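Local coordinates for ATP:cob(I)alamin adenosyltransferase, putative (Burkholderia thailandensis, PDB 2ZHZ), which probably catalyses, as a homotrimer, the transfer of the adenosyl group of ATP to reduced cobalamin to give adenosylcobalamin, at residues E52-D56 and D57-A61; A90-D93 and G94-A97; L96-Y99 and N100-P104; G114-G117 and A118-H122. All coordinates share one frame; numbering follows the deposited sequence.

Contact 1: E52-D56 and D57-A61; sequences EPLPD and DVRAA
Glu52 and Arg59 open the contact: the carbonyl O of Glu52 lies at the edge of the guanidinium, 2.8 Å from NH2 of Arg59, in a hydrogen bond that is weak because it is strongly bent. The Glu52 carboxylate leads elsewhere, to a salt bridge with Arg116 of the second subunit. Next along the chain, Leu54 lays its CD1 over one face of the guanidinium, 3.9 Å from Arg59 NH2, the two side chains crossing at about a right angle. Its backbone is tied to the same arginine by two waters. One accepts from Leu54 N and Arg59 NH2; the other accepts from NE of Arg59 and donates to Leu54 O, at 2.6 Å, and to OD2 of Asp56. Pro55 is the N-cap of helix 56-77. Its carbonyl O takes the first i to i+4 bond, from Arg59 N at 3.0 Å (162° at the hydrogen), while its ring lies alongside Val58, pointing the same way, with CD 3.9 Å from Val58 CB. Against the same ring, OD1 of Asp57 comes to 3.3 Å from Pro55 CB; OD2 is hydrogen-bonded to the hydroxyl of Tyr99. Asp56 O accepts from Ala60 N, the next bond of the series. The Arg59 side chain thus ties the linker at several points, Leu50 O, Glu52 O and, through water, Leu54 and Asp56. Its charge is probably offset mainly by carbonyls and water; no direct ion pair forms with Asp56, although that carboxylate, sharing a water with NE, may moderate it.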
ATOM      1  N   GLU B  52     -15.885  -1.769   6.630  1.00 24.42           N
ATOM      2  CA  GLU B  52     -16.001  -2.641   7.794  1.00 25.74           C
ATOM      3  C   GLU B  52     -17.025  -2.052   8.760  1.00 25.71           C
ATOM      4  O   GLU B  52     -17.408  -0.890   8.633  1.00 22.36           O
ATOM      5  CB  GLU B  52     -14.660  -2.729   8.528  1.00 27.65           C
ATOM      6  CG  GLU B  52     -13.535  -3.408   7.766  1.00 30.94           C
ATOM      7  CD  GLU B  52     -13.724  -4.906   7.677  1.00 32.97           C
ATOM      8  OE1 GLU B  52     -13.919  -5.541   8.736  1.00 37.88           O
ATOM      9  OE2 GLU B  52     -13.671  -5.448   6.555  1.00 36.57           O
ATOM     10  N   PRO B  53     -17.493  -2.857   9.730  1.00 26.22           N
ATOM     11  CA  PRO B  53     -18.464  -2.354  10.706  1.00 26.43           C
ATOM     12  C   PRO B  53     -17.696  -1.366  11.577  1.00 25.16           C
ATOM     13  O   PRO B  53     -16.569  -1.654  11.985  1.00 26.34           O
ATOM     14  CB  PRO B  53     -18.854  -3.608  11.485  1.00 28.42           C
ATOM     15  CG  PRO B  53     -18.689  -4.704  10.471  1.00 28.68           C
ATOM     16  CD  PRO B  53     -17.385  -4.325   9.808  1.00 27.24           C
ATOM     17  N   LEU B  54     -18.286  -0.213  11.864  1.00 24.03           N
ATOM     18  CA  LEU B  54     -17.598   0.794  12.665  1.00 23.08           C
ATOM     19  C   LEU B  54     -18.546   1.601  13.537  1.00 24.74           C
ATOM     20  O   LEU B  54     -19.736   1.690  13.252  1.00 23.84           O
ATOM     21  CB  LEU B  54     -16.873   1.785  11.753  1.00 22.48           C
ATOM     22  CG  LEU B  54     -15.785   1.336  10.775  1.00 20.11           C
ATOM     23  CD1 LEU B  54     -15.558   2.444   9.751  1.00 21.31           C
ATOM     24  CD2 LEU B  54     -14.500   1.023  11.525  1.00 21.08           C
ATOM     25  N   PRO B  55     -18.024   2.202  14.617  1.00 26.78           N
ATOM     26  CA  PRO B  55     -18.887   3.009  15.481  1.00 27.07           C
ATOM     27  C   PRO B  55     -19.287   4.202  14.613  1.00 27.53           C
ATOM     28  O   PRO B  55     -18.486   4.664  13.801  1.00 25.35           O
ATOM     29  CB  PRO B  55     -17.955   3.419  16.619  1.00 27.39           C
ATOM     30  CG  PRO B  55     -16.967   2.288  16.683  1.00 28.25           C
ATOM     31  CD  PRO B  55     -16.692   2.023  15.222  1.00 26.96           C
ATOM     32  N   ASP B  56     -20.511   4.694  14.774  1.00 26.27           N
ATOM     33  CA  ASP B  56     -20.985   5.819  13.972  1.00 28.75           C
ATOM     34  C   ASP B  56     -20.063   7.032  13.966  1.00 26.82           C
ATOM     35  O   ASP B  56     -19.843   7.641  12.920  1.00 27.93           O
ATOM     36  CB  ASP B  56     -22.381   6.240  14.438  1.00 30.87           C
ATOM     37  CG  ASP B  56     -23.449   5.242  14.042  1.00 35.85           C
ATOM     38  OD1 ASP B  56     -24.577   5.332  14.568  1.00 40.21           O
ATOM     39  OD2 ASP B  56     -23.160   4.368  13.196  1.00 38.03           O
ATOM     40  N   ASP B  57     -19.524   7.386  15.127  1.00 26.07           N
ATOM     41  CA  ASP B  57     -18.639   8.540  15.219  1.00 23.64           C
ATOM     42  C   ASP B  57     -17.331   8.310  14.462  1.00 23.43           C
ATOM     43  O   ASP B  57     -16.834   9.212  13.789  1.00 22.90           O
ATOM     44  CB  ASP B  57     -18.357   8.877  16.688  1.00 28.08           C
ATOM     45  CG  ASP B  57     -17.685   7.740  17.433  1.00 28.97           C
ATOM     46  OD1 ASP B  57     -18.180   6.600  17.360  1.00 31.36           O
ATOM     47  OD2 ASP B  57     -16.664   7.991  18.102  1.00 36.18           O
ATOM     48  N   VAL B  58     -16.776   7.108  14.572  1.00 22.15           N
ATOM     49  CA  VAL B  58     -15.534   6.788  13.876  1.00 20.19           C
ATOM     50  C   VAL B  58     -15.757   6.851  12.366  1.00 20.21           C
ATOM     51  O   VAL B  58     -14.904   7.346  11.628  1.00 20.82           O
ATOM     52  CB  VAL B  58     -15.016   5.382  14.264  1.00 21.47           C
ATOM     53  CG1 VAL B  58     -13.804   5.012  13.402  1.00 18.98           C
ATOM     54  CG2 VAL B  58     -14.628   5.366  15.736  1.00 18.74           C
ATOM     55  N   ARG B  59     -16.904   6.351  11.911  1.00 19.56           N
ATOM     56  CA  ARG B  59     -17.238   6.369  10.492  1.00 20.18           C
ATOM     57  C   ARG B  59     -17.360   7.810  10.013  1.00 23.61           C
ATOM     58  O   ARG B  59     -16.892   8.161   8.927  1.00 21.01           O
ATOM     59  CB  ARG B  59     -18.557   5.631  10.240  1.00 20.03           C
ATOM     60  CG  ARG B  59     -19.061   5.721   8.799  1.00 22.55           C
ATOM     61  CD  ARG B  59     -20.301   4.859   8.586  1.00 23.79           C
ATOM     62  NE  ARG B  59     -20.025   3.450   8.858  1.00 23.87           N
ATOM     63  CZ  ARG B  59     -19.259   2.679   8.090  1.00 25.64           C
ATOM     64  NH1 ARG B  59     -18.700   3.179   6.994  1.00 24.17           N
ATOM     65  NH2 ARG B  59     -19.039   1.418   8.430  1.00 23.36           N
ATOM     66  N   ALA B  60     -17.988   8.645  10.834  1.00 22.83           N
ATOM     67  CA  ALA B  60     -18.174  10.047  10.491  1.00 23.70           C
ATOM     68  C   ALA B  60     -16.840  10.760  10.316  1.00 22.24           C
ATOM     69  O   ALA B  60     -16.657  11.522   9.369  1.00 22.96           O
ATOM     70  CB  ALA B  60     -19.006  10.742  11.566  1.00 23.65           C
ATOM     71  N   ALA B  61     -15.904  10.510  11.226  1.00 20.67           N
ATOM     72  CA  ALA B  61     -14.596  11.146  11.152  1.00 19.61           C
ATOM     73  C   ALA B  61     -13.815  10.666   9.929  1.00 21.18           C
ATOM     74  O   ALA B  61     -13.259  11.477   9.186  1.00 18.84           O
ATOM     75  CB  ALA B  61     -13.806  10.868  12.422  1.00 18.49           C
TER
HETATM   76  O   HOH W   1     -21.204   2.978  11.480  1.00 25.50           O
HETATM   77  O   HOH W   2     -20.868   0.115  10.467  1.00 30.13           O

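Contact 2: A90-D93 and G94-A97; sequences ARLD and GWLA
The indole of Trp95 carries Arg91 on one face and Leu92 at its edge. Over the six-membered ring sits CG of Arg91, 3.6 Å from the centroid and only 10° off the normal, a CH-pi contact. The arginine then continues outward beside the tryptophan, both side chains pointing the same way, so that NE of Arg91 arrives 3.4 Å from Trp95 CH2 and that carbon lies over a face of the guanidinium. The two planes are 19° apart. What sets the aliphatic part there is the first torsion, which swings CG of Arg91 to the far side from the backbone N (chi1 -173°), after which the chain bends at chi3 and sends NH2 to a salt bridge with Asp68. Leu92 approaches differently: its CD2 meets the rim of the ring in plane, 3.8 Å from CE3 of Trp95. One residue on, Asp93 spends its OD1 on a salt bridge with Arg154, and that same oxygen passes 4.2 Å from CD1 of Leu96. Beneath the side chains runs an unbroken series of i to i+4 bonds, from Ala90 O to Gly94 N (2.8 Å) through Asp93 O to Ala97 N (3.1 Å). The contact therefore forms a middle stretch of helix 86-101. Trp95 rests on Ala61, Ala64 and Ile65 of helix 56-77, and Arg91 on Ala64. On helix 147-169, Leu92 meets Tyr151 and Arg154, Trp95 meets Leu158, and Leu96 meets Asp157, a magnesium ligand in a structure of this protein; Leu96 also packs on the ATP-binding Arg11 of the third subunit.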
ATOM      1  N   ALA B  90      -7.071  21.789  12.842  1.00 22.64           N
ATOM      2  CA  ALA B  90      -7.749  21.920  14.125  1.00 23.00           C
ATOM      3  C   ALA B  90      -8.707  20.759  14.332  1.00 22.81           C
ATOM      4  O   ALA B  90      -8.812  20.223  15.438  1.00 22.79           O
ATOM      5  CB  ALA B  90      -8.511  23.243  14.187  1.00 23.35           C
ATOM      6  N   ARG B  91      -9.399  20.365  13.268  1.00 21.83           N
ATOM      7  CA  ARG B  91     -10.344  19.267  13.374  1.00 23.00           C
ATOM      8  C   ARG B  91      -9.643  17.951  13.706  1.00 23.02           C
ATOM      9  O   ARG B  91     -10.155  17.152  14.491  1.00 20.83           O
ATOM     10  CB  ARG B  91     -11.156  19.123  12.090  1.00 23.06           C
ATOM     11  CG  ARG B  91     -12.265  18.105  12.228  1.00 23.09           C
ATOM     12  CD  ARG B  91     -13.319  18.267  11.159  1.00 29.46           C
ATOM     13  NE  ARG B  91     -12.798  18.029   9.819  1.00 30.25           N
ATOM     14  CZ  ARG B  91     -13.566  17.888   8.747  1.00 33.92           C
ATOM     15  NH1 ARG B  91     -14.886  17.963   8.871  1.00 31.31           N
ATOM     16  NH2 ARG B  91     -13.023  17.660   7.557  1.00 33.00           N
ATOM     17  N   LEU B  92      -8.477  17.723  13.107  1.00 22.63           N
ATOM     18  CA  LEU B  92      -7.725  16.504  13.387  1.00 21.31           C
ATOM     19  C   LEU B  92      -7.264  16.541  14.840  1.00 20.99           C
ATOM     20  O   LEU B  92      -7.377  15.549  15.559  1.00 20.74           O
ATOM     21  CB  LEU B  92      -6.505  16.387  12.470  1.00 20.88           C
ATOM     22  CG  LEU B  92      -6.713  16.144  10.974  1.00 21.88           C
ATOM     23  CD1 LEU B  92      -5.356  15.924  10.332  1.00 20.80           C
ATOM     24  CD2 LEU B  92      -7.606  14.932  10.737  1.00 21.86           C
ATOM     25  N   ASP B  93      -6.743  17.689  15.269  1.00 21.51           N
ATOM     26  CA  ASP B  93      -6.280  17.843  16.645  1.00 23.68           C
ATOM     27  C   ASP B  93      -7.433  17.616  17.615  1.00 25.19           C
ATOM     28  O   ASP B  93      -7.237  17.108  18.718  1.00 24.17           O
ATOM     29  CB  ASP B  93      -5.698  19.241  16.879  1.00 25.59           C
ATOM     30  CG  ASP B  93      -4.329  19.420  16.257  1.00 27.78           C
ATOM     31  OD1 ASP B  93      -3.706  18.408  15.885  1.00 27.32           O
ATOM     32  OD2 ASP B  93      -3.872  20.579  16.156  1.00 29.81           O
ATOM     33  N   GLY B  94      -8.633  18.006  17.197  1.00 27.24           N
ATOM     34  CA  GLY B  94      -9.806  17.837  18.036  1.00 25.50           C
ATOM     35  C   GLY B  94     -10.185  16.377  18.174  1.00 25.14           C
ATOM     36  O   GLY B  94     -10.486  15.909  19.271  1.00 22.64           O
ATOM     37  N   TRP B  95     -10.181  15.653  17.058  1.00 22.31           N
ATOM     38  CA  TRP B  95     -10.508  14.237  17.093  1.00 22.55           C
ATOM     39  C   TRP B  95      -9.474  13.503  17.936  1.00 21.58           C
ATOM     40  O   TRP B  95      -9.802  12.567  18.662  1.00 21.86           O
ATOM     41  CB  TRP B  95     -10.546  13.651  15.677  1.00 24.18           C
ATOM     42  CG  TRP B  95     -11.790  13.996  14.915  1.00 27.23           C
ATOM     43  CD1 TRP B  95     -13.063  14.058  15.408  1.00 29.74           C
ATOM     44  CD2 TRP B  95     -11.895  14.249  13.508  1.00 27.75           C
ATOM     45  NE1 TRP B  95     -13.952  14.330  14.398  1.00 29.88           N
ATOM     46  CE2 TRP B  95     -13.263  14.452  13.220  1.00 28.88           C
ATOM     47  CE3 TRP B  95     -10.966  14.321  12.462  1.00 26.99           C
ATOM     48  CZ2 TRP B  95     -13.728  14.723  11.928  1.00 30.56           C
ATOM     49  CZ3 TRP B  95     -11.428  14.590  11.175  1.00 28.17           C
ATOM     50  CH2 TRP B  95     -12.798  14.788  10.921  1.00 29.66           C
ATOM     51  N   LEU B  96      -8.221  13.935  17.839  1.00 20.68           N
ATOM     52  CA  LEU B  96      -7.151  13.324  18.617  1.00 20.79           C
ATOM     53  C   LEU B  96      -7.435  13.477  20.107  1.00 22.86           C
ATOM     54  O   LEU B  96      -7.366  12.508  20.860  1.00 19.18           O
ATOM     55  CB  LEU B  96      -5.805  13.974  18.286  1.00 20.95           C
ATOM     56  CG  LEU B  96      -5.069  13.414  17.067  1.00 21.91           C
ATOM     57  CD1 LEU B  96      -3.926  14.333  16.678  1.00 19.93           C
ATOM     58  CD2 LEU B  96      -4.548  12.017  17.392  1.00 19.61           C
ATOM     59  N   ALA B  97      -7.752  14.700  20.529  1.00 21.38           N
ATOM     60  CA  ALA B  97      -8.043  14.953  21.937  1.00 22.01           C
ATOM     61  C   ALA B  97      -9.293  14.185  22.350  1.00 19.95           C
ATOM     62  O   ALA B  97      -9.346  13.591  23.430  1.00 19.82           O
ATOM     63  CB  ALA B  97      -8.238  16.456  22.174  1.00 19.59           C
TER

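Contact 3: L96-Y99 and N100-P104; sequences LAHY and NGQLP
The shortest sound polar bond joins Leu96 O to Asn100 N, 2.9 Å long and 159° at the hydrogen. Asn100 also brings its CB to within 3.1 Å of that Leu96 oxygen, so amide and CB of Asn100 both lie against the carbonyl. Gly101 N repeats the i to i+4 pattern on Ala97 O at 3.0 Å. Then the spacing changes: Gln102 N turns to Tyr99 O, only three residues back, at 3.2 Å, with the donor well above the carbonyl plane, while CG of Leu103 covers the same oxygen from 3.4 Å. A second three-residue step follows within the later segment, from Leu103 N to Asn100 O. Among the side chains, Gln102 runs extended beyond CG and passes its OE1 to 3.8 Å from CE1 of His98, the amide and imidazole planes being 55° apart; its CG lies against the carbonyl of His98. The imidazole itself leaves the backbone with CG trans to N and beside the carbonyl carbon (chi1 175°), which helps bring CD2 of His98 over the centre of the Tyr99 ring, 3.4 Å above its plane. The Tyr99 ring packs on Val161 and Val165 of helix 147-169, where Asn100 also touches Val161, and the loop beyond is held through the Pro104 carbonyl, taken by Arg164. The shift from four-residue to three-residue bonds is a familiar way for an alpha-helix to run out, consistent with a 3-10-like last turn where helix 86-101 gives way to loop.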
ATOM      1  N   LEU B  96      -8.221  13.935  17.839  1.00 20.68           N
ATOM      2  CA  LEU B  96      -7.151  13.324  18.617  1.00 20.79           C
ATOM      3  C   LEU B  96      -7.435  13.477  20.107  1.00 22.86           C
ATOM      4  O   LEU B  96      -7.366  12.508  20.860  1.00 19.18           O
ATOM      5  CB  LEU B  96      -5.805  13.974  18.286  1.00 20.95           C
ATOM      6  CG  LEU B  96      -5.069  13.414  17.067  1.00 21.91           C
ATOM      7  CD1 LEU B  96      -3.926  14.333  16.678  1.00 19.93           C
ATOM      8  CD2 LEU B  96      -4.548  12.017  17.392  1.00 19.61           C
ATOM      9  N   ALA B  97      -7.752  14.700  20.529  1.00 21.38           N
ATOM     10  CA  ALA B  97      -8.043  14.953  21.937  1.00 22.01           C
ATOM     11  C   ALA B  97      -9.293  14.185  22.350  1.00 19.95           C
ATOM     12  O   ALA B  97      -9.346  13.591  23.430  1.00 19.82           O
ATOM     13  CB  ALA B  97      -8.238  16.456  22.174  1.00 19.59           C
ATOM     14  N   HIS B  98     -10.294  14.190  21.477  1.00 19.85           N
ATOM     15  CA  HIS B  98     -11.552  13.503  21.738  1.00 20.46           C
ATOM     16  C   HIS B  98     -11.366  12.013  22.031  1.00 22.31           C
ATOM     17  O   HIS B  98     -11.836  11.506  23.047  1.00 20.54           O
ATOM     18  CB  HIS B  98     -12.496  13.666  20.543  1.00 21.53           C
ATOM     19  CG  HIS B  98     -13.773  12.897  20.674  1.00 23.99           C
ATOM     20  ND1 HIS B  98     -14.837  13.342  21.430  1.00 28.65           N
ATOM     21  CD2 HIS B  98     -14.144  11.693  20.178  1.00 27.53           C
ATOM     22  CE1 HIS B  98     -15.807  12.446  21.395  1.00 28.48           C
ATOM     23  NE2 HIS B  98     -15.412  11.435  20.642  1.00 27.64           N
ATOM     24  N   TYR B  99     -10.679  11.308  21.138  1.00 19.70           N
ATOM     25  CA  TYR B  99     -10.477   9.876  21.317  1.00 19.01           C
ATOM     26  C   TYR B  99      -9.425   9.494  22.359  1.00 18.31           C
ATOM     27  O   TYR B  99      -9.609   8.530  23.104  1.00 20.06           O
ATOM     28  CB  TYR B  99     -10.180   9.231  19.959  1.00 21.33           C
ATOM     29  CG  TYR B  99     -11.391   9.245  19.052  1.00 21.16           C
ATOM     30  CD1 TYR B  99     -12.491   8.430  19.319  1.00 24.69           C
ATOM     31  CD2 TYR B  99     -11.473  10.125  17.970  1.00 22.43           C
ATOM     32  CE1 TYR B  99     -13.644   8.486  18.535  1.00 25.77           C
ATOM     33  CE2 TYR B  99     -12.629  10.193  17.179  1.00 24.70           C
ATOM     34  CZ  TYR B  99     -13.708   9.371  17.472  1.00 27.16           C
ATOM     35  OH  TYR B  99     -14.859   9.438  16.713  1.00 25.45           O
ATOM     36  N   ASN B 100      -8.330  10.243  22.424  1.00 18.55           N
ATOM     37  CA  ASN B 100      -7.286   9.958  23.406  1.00 20.66           C
ATOM     38  C   ASN B 100      -7.814  10.149  24.827  1.00 19.82           C
ATOM     39  O   ASN B 100      -7.428   9.428  25.748  1.00 18.62           O
ATOM     40  CB  ASN B 100      -6.086  10.880  23.191  1.00 22.08           C
ATOM     41  CG  ASN B 100      -4.979  10.226  22.397  1.00 26.31           C
ATOM     42  OD1 ASN B 100      -4.207  10.908  21.718  1.00 27.72           O
ATOM     43  ND2 ASN B 100      -4.879   8.899  22.491  1.00 19.43           N
ATOM     44  N   GLY B 101      -8.699  11.126  25.001  1.00 19.01           N
ATOM     45  CA  GLY B 101      -9.248  11.387  26.318  1.00 17.72           C
ATOM     46  C   GLY B 101     -10.079  10.233  26.854  1.00 18.05           C
ATOM     47  O   GLY B 101     -10.193  10.055  28.066  1.00 16.89           O
ATOM     48  N   GLN B 102     -10.654   9.443  25.953  1.00 17.90           N
ATOM     49  CA  GLN B 102     -11.495   8.313  26.343  1.00 17.67           C
ATOM     50  C   GLN B 102     -10.739   6.987  26.446  1.00 19.98           C
ATOM     51  O   GLN B 102     -11.316   5.968  26.815  1.00 22.41           O
ATOM     52  CB  GLN B 102     -12.656   8.177  25.349  1.00 21.59           C
ATOM     53  CG  GLN B 102     -13.596   9.376  25.354  1.00 25.82           C
ATOM     54  CD  GLN B 102     -14.715   9.273  24.332  1.00 33.25           C
ATOM     55  OE1 GLN B 102     -15.680  10.038  24.378  1.00 34.99           O
ATOM     56  NE2 GLN B 102     -14.586   8.339  23.396  1.00 34.26           N
ATOM     57  N   LEU B 103      -9.449   7.006  26.131  1.00 20.72           N
ATOM     58  CA  LEU B 103      -8.624   5.802  26.181  1.00 21.27           C
ATOM     59  C   LEU B 103      -7.618   5.840  27.326  1.00 22.83           C
ATOM     60  O   LEU B 103      -7.121   6.900  27.698  1.00 23.50           O
ATOM     61  CB  LEU B 103      -7.852   5.639  24.863  1.00 20.02           C
ATOM     62  CG  LEU B 103      -8.609   5.344  23.565  1.00 23.13           C
ATOM     63  CD1 LEU B 103      -7.689   5.600  22.370  1.00 26.41           C
ATOM     64  CD2 LEU B 103      -9.096   3.901  23.567  1.00 23.65           C
ATOM     65  N   PRO B 104      -7.310   4.676  27.913  1.00 25.62           N
ATOM     66  CA  PRO B 104      -6.335   4.674  29.005  1.00 27.35           C
ATOM     67  C   PRO B 104      -4.961   5.014  28.434  1.00 29.88           C
ATOM     68  O   PRO B 104      -4.691   4.750  27.261  1.00 29.70           O
ATOM     69  CB  PRO B 104      -6.413   3.242  29.535  1.00 29.60           C
ATOM     70  CG  PRO B 104      -6.814   2.452  28.330  1.00 26.80           C
ATOM     71  CD  PRO B 104      -7.874   3.333  27.705  1.00 28.03           C
TER

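Contact 4: G114-G117 and A118-H122; sequences GARG and AALAH
Arg116 and Leu120, one helical turn apart, lie side by side and point the same way, CG of the arginine 4.2 Å from CD1 of the leucine. The first torsions set the two chains alongside: in the arginine CG stands next to the carbonyl carbon and far from N (chi1 -176°), in the leucine it is next to N (chi1 -72°), and the leucine's CG thereby settles 3.3 Å from Arg116 O. The arginine bends at chi3, and its NH2 ends in a hydrogen bond to Ala51 O of the third subunit, with a long, weak ion pair to Glu52 of that chain. Between and around these two, from Gly114 to Ala121, stand alanines and glycines. The methyls of Ala118, Ala119 and Ala121 rest on carbonyls of the preceding turn: CB of Ala118 lies 3.6 Å from Ala115 O, and CB of Ala121 3.5 Å from Gly117 O. Ala115 is the N-cap, and its carbonyl accepts from Ala119 N at 2.9 Å, the first full turn of the helix. Arg116 O and Gly117 O continue the pattern to Leu120 N and Ala121 N. The backbone N of Ala115, just before that turn, is taken up by the side chain of Asn167. Small residues allow close approach in general; here, at the start of helix 116-141, Ala118 meets Leu166 and Asn167 of helix 147-169, and Ala121 meets Ala163 there; Leu120 and Ala121 touch Leu49 of helix 31-50. Towards the trimer interface, Ala119 packs on Gly47 and Leu120 on Val48, both of the third subunit.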
ATOM      1  N   GLY B 114      -4.983  -6.684  15.811  1.00 20.03           N
ATOM      2  CA  GLY B 114      -6.103  -6.805  16.732  1.00 20.87           C
ATOM      3  C   GLY B 114      -7.355  -7.132  15.947  1.00 21.39           C
ATOM      4  O   GLY B 114      -7.340  -8.031  15.110  1.00 22.38           O
ATOM      5  N   ALA B 115      -8.444  -6.415  16.206  1.00 22.18           N
ATOM      6  CA  ALA B 115      -9.676  -6.649  15.466  1.00 22.55           C
ATOM      7  C   ALA B 115      -9.373  -6.270  14.017  1.00 21.32           C
ATOM      8  O   ALA B 115      -8.500  -5.439  13.768  1.00 20.29           O
ATOM      9  CB  ALA B 115     -10.802  -5.779  16.022  1.00 25.38           C
ATOM     10  N   ARG B 116     -10.079  -6.871  13.064  1.00 20.47           N
ATOM     11  CA  ARG B 116      -9.834  -6.573  11.655  1.00 20.87           C
ATOM     12  C   ARG B 116      -9.853  -5.076  11.355  1.00 21.20           C
ATOM     13  O   ARG B 116      -9.036  -4.581  10.582  1.00 19.81           O
ATOM     14  CB  ARG B 116     -10.854  -7.288  10.766  1.00 24.45           C
ATOM     15  CG  ARG B 116     -10.615  -7.101   9.270  1.00 23.01           C
ATOM     16  CD  ARG B 116     -11.466  -8.082   8.479  1.00 29.12           C
ATOM     17  NE  ARG B 116     -11.096  -9.463   8.792  1.00 32.45           N
ATOM     18  CZ  ARG B 116     -11.938 -10.493   8.774  1.00 34.48           C
ATOM     19  NH1 ARG B 116     -13.212 -10.307   8.459  1.00 35.10           N
ATOM     20  NH2 ARG B 116     -11.503 -11.712   9.073  1.00 30.78           N
ATOM     21  N   GLY B 117     -10.790  -4.355  11.965  1.00 20.53           N
ATOM     22  CA  GLY B 117     -10.872  -2.923  11.735  1.00 19.67           C
ATOM     23  C   GLY B 117      -9.650  -2.182  12.254  1.00 18.58           C
ATOM     24  O   GLY B 117      -9.121  -1.288  11.588  1.00 18.20           O
ATOM     25  N   ALA B 118      -9.202  -2.542  13.451  1.00 16.75           N
ATOM     26  CA  ALA B 118      -8.029  -1.905  14.044  1.00 14.69           C
ATOM     27  C   ALA B 118      -6.786  -2.216  13.216  1.00 15.44           C
ATOM     28  O   ALA B 118      -5.900  -1.369  13.064  1.00 13.19           O
ATOM     29  CB  ALA B 118      -7.831  -2.393  15.473  1.00 12.91           C
ATOM     30  N   ALA B 119      -6.716  -3.438  12.695  1.00 15.23           N
ATOM     31  CA  ALA B 119      -5.581  -3.850  11.876  1.00 16.59           C
ATOM     32  C   ALA B 119      -5.548  -3.022  10.595  1.00 15.68           C
ATOM     33  O   ALA B 119      -4.488  -2.572  10.159  1.00 15.21           O
ATOM     34  CB  ALA B 119      -5.684  -5.332  11.539  1.00 16.14           C
ATOM     35  N   LEU B 120      -6.713  -2.824   9.990  1.00 14.39           N
ATOM     36  CA  LEU B 120      -6.795  -2.038   8.768  1.00 15.81           C
ATOM     37  C   LEU B 120      -6.422  -0.586   9.057  1.00 15.69           C
ATOM     38  O   LEU B 120      -5.766   0.067   8.246  1.00 14.48           O
ATOM     39  CB  LEU B 120      -8.205  -2.126   8.172  1.00 14.04           C
ATOM     40  CG  LEU B 120      -8.549  -3.480   7.535  1.00 19.44           C
ATOM     41  CD1 LEU B 120     -10.031  -3.530   7.167  1.00 18.17           C
ATOM     42  CD2 LEU B 120      -7.675  -3.693   6.296  1.00 18.85           C
ATOM     43  N   ALA B 121      -6.827  -0.088  10.222  1.00 14.07           N
ATOM     44  CA  ALA B 121      -6.513   1.281  10.603  1.00 14.35           C
ATOM     45  C   ALA B 121      -4.996   1.451  10.679  1.00 14.02           C
ATOM     46  O   ALA B 121      -4.460   2.509  10.334  1.00 12.67           O
ATOM     47  CB  ALA B 121      -7.153   1.616  11.953  1.00 16.68           C
ATOM     48  N   HIS B 122      -4.303   0.406  11.130  1.00 14.28           N
ATOM     49  CA  HIS B 122      -2.845   0.461  11.227  1.00 12.72           C
ATOM     50  C   HIS B 122      -2.212   0.464   9.838  1.00 13.83           C
ATOM     51  O   HIS B 122      -1.166   1.076   9.634  1.00 13.62           O
ATOM     52  CB  HIS B 122      -2.316  -0.707  12.063  1.00 13.06           C
ATOM     53  CG  HIS B 122      -2.331  -0.439  13.534  1.00 16.50           C
ATOM     54  ND1 HIS B 122      -1.495   0.482  14.129  1.00 16.57           N
ATOM     55  CD2 HIS B 122      -3.108  -0.937  14.527  1.00 17.65           C
ATOM     56  CE1 HIS B 122      -1.759   0.541  15.423  1.00 18.61           C
ATOM     57  NE2 HIS B 122      -2.733  -0.310  15.690  1.00 14.41           N
TER

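Overall arrangement
The four contacts come in order along the chain, contacts 2 and 3 overlapping, and each is local to a helix or its end. Contact 1 starts helix 56-77, contacts 2 and 3 share Leu96 and Ala97 on helix 86-101, with centres 10 Å apart, and contact 4 starts helix 116-141. Contact 1 is the hub, touching all three others, with its centre 13 Å from that of contact 4 and 16 Å from those of contacts 2 and 3; contacts 3 and 4 lie on the same side of the chain's centre as contact 1. Contacts 2 and 4 do not touch each other, yet contacts 1, 2 and 4 all reach other subunits, joining bundle and trimer.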